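Local atomic coordinates of hypothetical protein aq_1665 (Aquifex aeolicus, PDB entry 1XM7), a protein that is of unknown function but, as a member of the calcineurin-like phosphoesterase family, is probably a hydrolase. Residues Glu30-Leu34 and Tyr63-Trp67. Numbering follows the deposited sequence.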
ATOM      1  N   GLU A  30      -9.850  11.506   1.108  1.00 33.61           N
ATOM      2  CA  GLU A  30     -10.477  10.198   0.962  1.00 33.62           C
ATOM      3  C   GLU A  30     -11.200  10.171  -0.378  1.00 34.70           C
ATOM      4  O   GLU A  30     -11.073   9.210  -1.142  1.00 36.76           O
ATOM      5  CB  GLU A  30     -11.476   9.927   2.095  1.00 34.15           C
ATOM      6  CG  GLU A  30     -10.834   9.714   3.459  1.00 34.08           C
ATOM      7  CD  GLU A  30     -10.761  10.981   4.297  1.00 33.48           C
ATOM      8  OE1 GLU A  30     -10.633  12.092   3.725  1.00 31.42           O
ATOM      9  OE2 GLU A  30     -10.820  10.853   5.540  1.00 32.43           O
ATOM     10  N   ILE A  31     -11.946  11.234  -0.667  1.00 32.79           N
ATOM     11  CA  ILE A  31     -12.690  11.333  -1.914  1.00 34.03           C
ATOM     12  C   ILE A  31     -11.749  11.292  -3.110  1.00 34.43           C
ATOM     13  O   ILE A  31     -12.066  10.689  -4.133  1.00 36.24           O
ATOM     14  CB  ILE A  31     -13.526  12.648  -1.976  1.00 35.83           C
ATOM     15  CG1 ILE A  31     -15.021  12.339  -1.913  1.00 37.61           C
ATOM     16  CG2 ILE A  31     -13.267  13.386  -3.289  1.00 38.07           C
ATOM     17  CD1 ILE A  31     -15.436  11.549  -0.716  1.00 37.72           C
ATOM     18  N   VAL A  32     -10.599  11.939  -2.991  1.00 32.56           N
ATOM     19  CA  VAL A  32      -9.649  11.953  -4.092  1.00 31.62           C
ATOM     20  C   VAL A  32      -9.091  10.570  -4.359  1.00 31.54           C
ATOM     21  O   VAL A  32      -8.980  10.154  -5.509  1.00 31.97           O
ATOM     22  CB  VAL A  32      -8.494  12.909  -3.805  1.00 32.40           C
ATOM     23  CG1 VAL A  32      -7.386  12.715  -4.831  1.00 29.83           C
ATOM     24  CG2 VAL A  32      -9.010  14.343  -3.823  1.00 30.60           C
ATOM     25  N   ILE A  33      -8.741   9.858  -3.295  1.00 30.97           N
ATOM     26  CA  ILE A  33      -8.207   8.504  -3.424  1.00 30.11           C
ATOM     27  C   ILE A  33      -9.245   7.579  -4.048  1.00 29.55           C
ATOM     28  O   ILE A  33      -8.960   6.872  -5.011  1.00 30.73           O
ATOM     29  CB  ILE A  33      -7.807   7.914  -2.047  1.00 29.73           C
ATOM     30  CG1 ILE A  33      -6.517   8.571  -1.539  1.00 28.29           C
ATOM     31  CG2 ILE A  33      -7.658   6.398  -2.158  1.00 27.18           C
ATOM     32  CD1 ILE A  33      -6.178   8.225  -0.086  1.00 27.41           C
ATOM     33  N   LEU A  34     -10.445   7.579  -3.475  1.00 29.29           N
ATOM     34  CA  LEU A  34     -11.540   6.746  -3.965  1.00 30.43           C
ATOM     35  C   LEU A  34     -11.887   7.063  -5.418  1.00 30.31           C
ATOM     36  O   LEU A  34     -12.296   6.187  -6.178  1.00 29.36           O
ATOM     37  CB  LEU A  34     -12.775   6.944  -3.088  1.00 29.54           C
ATOM     38  CG  LEU A  34     -12.611   6.454  -1.644  1.00 29.96           C
ATOM     39  CD1 LEU A  34     -13.844   6.828  -0.822  1.00 26.46           C
ATOM     40  CD2 LEU A  34     -12.388   4.941  -1.643  1.00 27.29           C
ATOM     41  N   TYR A  63     -17.151   6.494   3.066  1.00 31.24           N
ATOM     42  CA  TYR A  63     -15.879   6.167   2.450  1.00 30.65           C
ATOM     43  C   TYR A  63     -15.693   4.655   2.328  1.00 30.59           C
ATOM     44  O   TYR A  63     -15.349   4.144   1.259  1.00 29.25           O
ATOM     45  CB  TYR A  63     -14.713   6.775   3.244  1.00 30.87           C
ATOM     46  CG  TYR A  63     -14.697   8.296   3.299  1.00 32.22           C
ATOM     47  CD1 TYR A  63     -15.246   9.058   2.265  1.00 31.42           C
ATOM     48  CD2 TYR A  63     -14.129   8.970   4.385  1.00 31.90           C
ATOM     49  CE1 TYR A  63     -15.237  10.445   2.312  1.00 31.92           C
ATOM     50  CE2 TYR A  63     -14.116  10.362   4.440  1.00 33.13           C
ATOM     51  CZ  TYR A  63     -14.677  11.093   3.398  1.00 33.68           C
ATOM     52  OH  TYR A  63     -14.706  12.470   3.446  1.00 35.21           O
ATOM     53  N   LEU A  64     -15.941   3.936   3.417  1.00 30.52           N
ATOM     54  CA  LEU A  64     -15.763   2.493   3.415  1.00 31.23           C
ATOM     55  C   LEU A  64     -16.796   1.752   2.575  1.00 31.61           C
ATOM     56  O   LEU A  64     -16.466   0.781   1.894  1.00 31.56           O
ATOM     57  CB  LEU A  64     -15.758   1.956   4.856  1.00 31.14           C
ATOM     58  CG  LEU A  64     -14.653   2.507   5.769  1.00 30.63           C
ATOM     59  CD1 LEU A  64     -14.559   1.643   7.012  1.00 30.75           C
ATOM     60  CD2 LEU A  64     -13.310   2.530   5.038  1.00 29.95           C
ATOM     61  N   ARG A  65     -18.042   2.202   2.627  1.00 31.91           N
ATOM     62  CA  ARG A  65     -19.097   1.570   1.853  1.00 33.21           C
ATOM     63  C   ARG A  65     -18.717   1.736   0.381  1.00 32.46           C
ATOM     64  O   ARG A  65     -18.840   0.805  -0.411  1.00 30.87           O
ATOM     65  CB  ARG A  65     -20.440   2.247   2.159  1.00 36.47           C
ATOM     66  CG  ARG A  65     -21.674   1.488   1.657  1.00 44.05           C
ATOM     67  CD  ARG A  65     -22.995   2.055   2.232  1.00 50.14           C
ATOM     68  NE  ARG A  65     -23.107   1.844   3.681  1.00 57.43           N
ATOM     69  CZ  ARG A  65     -24.146   2.219   4.434  1.00 60.73           C
ATOM     70  NH1 ARG A  65     -25.192   2.831   3.882  1.00 62.47           N
ATOM     71  NH2 ARG A  65     -24.130   2.000   5.746  1.00 61.26           N
ATOM     72  N   ILE A  66     -18.226   2.922   0.032  1.00 31.96           N
ATOM     73  CA  ILE A  66     -17.817   3.217  -1.334  1.00 31.28           C
ATOM     74  C   ILE A  66     -16.670   2.300  -1.746  1.00 32.36           C
ATOM     75  O   ILE A  66     -16.703   1.679  -2.813  1.00 33.91           O
ATOM     76  CB  ILE A  66     -17.381   4.695  -1.476  1.00 29.08           C
ATOM     77  CG1 ILE A  66     -18.603   5.600  -1.320  1.00 26.02           C
ATOM     78  CG2 ILE A  66     -16.707   4.924  -2.827  1.00 25.56           C
ATOM     79  CD1 ILE A  66     -18.265   7.066  -1.210  1.00 25.34           C
ATOM     80  N   TRP A  67     -15.653   2.212  -0.899  1.00 31.63           N
ATOM     81  CA  TRP A  67     -14.516   1.342  -1.171  1.00 31.27           C
ATOM     82  C   TRP A  67     -14.994  -0.080  -1.460  1.00 32.32           C
ATOM     83  O   TRP A  67     -14.571  -0.714  -2.422  1.00 32.52           O
ATOM     84  CB  TRP A  67     -13.574   1.341   0.037  1.00 30.34           C
ATOM     85  CG  TRP A  67     -12.633   0.182   0.087  1.00 27.40           C
ATOM     86  CD1 TRP A  67     -12.897  -1.077   0.556  1.00 25.58           C
ATOM     87  CD2 TRP A  67     -11.289   0.163  -0.385  1.00 26.53           C
ATOM     88  NE1 TRP A  67     -11.795  -1.879   0.401  1.00 25.33           N
ATOM     89  CE2 TRP A  67     -10.792  -1.145  -0.174  1.00 25.31           C
ATOM     90  CE3 TRP A  67     -10.451   1.124  -0.969  1.00 27.37           C
ATOM     91  CZ2 TRP A  67      -9.495  -1.517  -0.529  1.00 25.07           C
ATOM     92  CZ3 TRP A  67      -9.153   0.752  -1.324  1.00 26.15           C
ATOM     93  CH2 TRP A  67      -8.691  -0.559  -1.100  1.00 27.64           C
TER
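The helices of two successive beta-alpha-beta crossovers of the calcineurin-like phosphoesterase fold, 29-38 and 63-69, lie side by side and join through Tyr63 and Leu34, the Tyr63 ring resting on Glu30. The axes of Glu30-Leu34 and Tyr63-Trp67 run 10.8 Å apart and within 2° of parallel, pairing Glu30 with Tyr63 and Leu34 with Trp67. Glu30 CB sits 3.5 Å from the Tyr63 ring centroid, almost on the ring normal, in a CH-pi contact. The turn about CB-CG (chi2 94°) carries the chain out past the CD2-CE2 rim, where CD lies 3.4 Å from Tyr63 CE2; the carboxylate is tilted 31° from the ring plane. Its OE2 is satisfied by the backbone N of Tyr13, whose own ring also meets Tyr63. Ile31 instead reaches the ring at its edge, CD1 lying 3.2 Å from Tyr63 CE1. One turn on, Leu34 spreads its two methyls: CD1 is 3.7 Å from Tyr63 O and 4.0 Å from Ile66 CG2, whereas CD2 packs against Trp67 CB at 4.1 Å. The Trp67 indole projects from helix 63-69, donating NE1 to Tyr91 O, and meets Phe53 and Phe92. In sequence the helices link parallel neighbours 4-7, 46-49 and 73-77 of the mixed sheet, and Tyr91-Phe92 leads to edge strand 94-96.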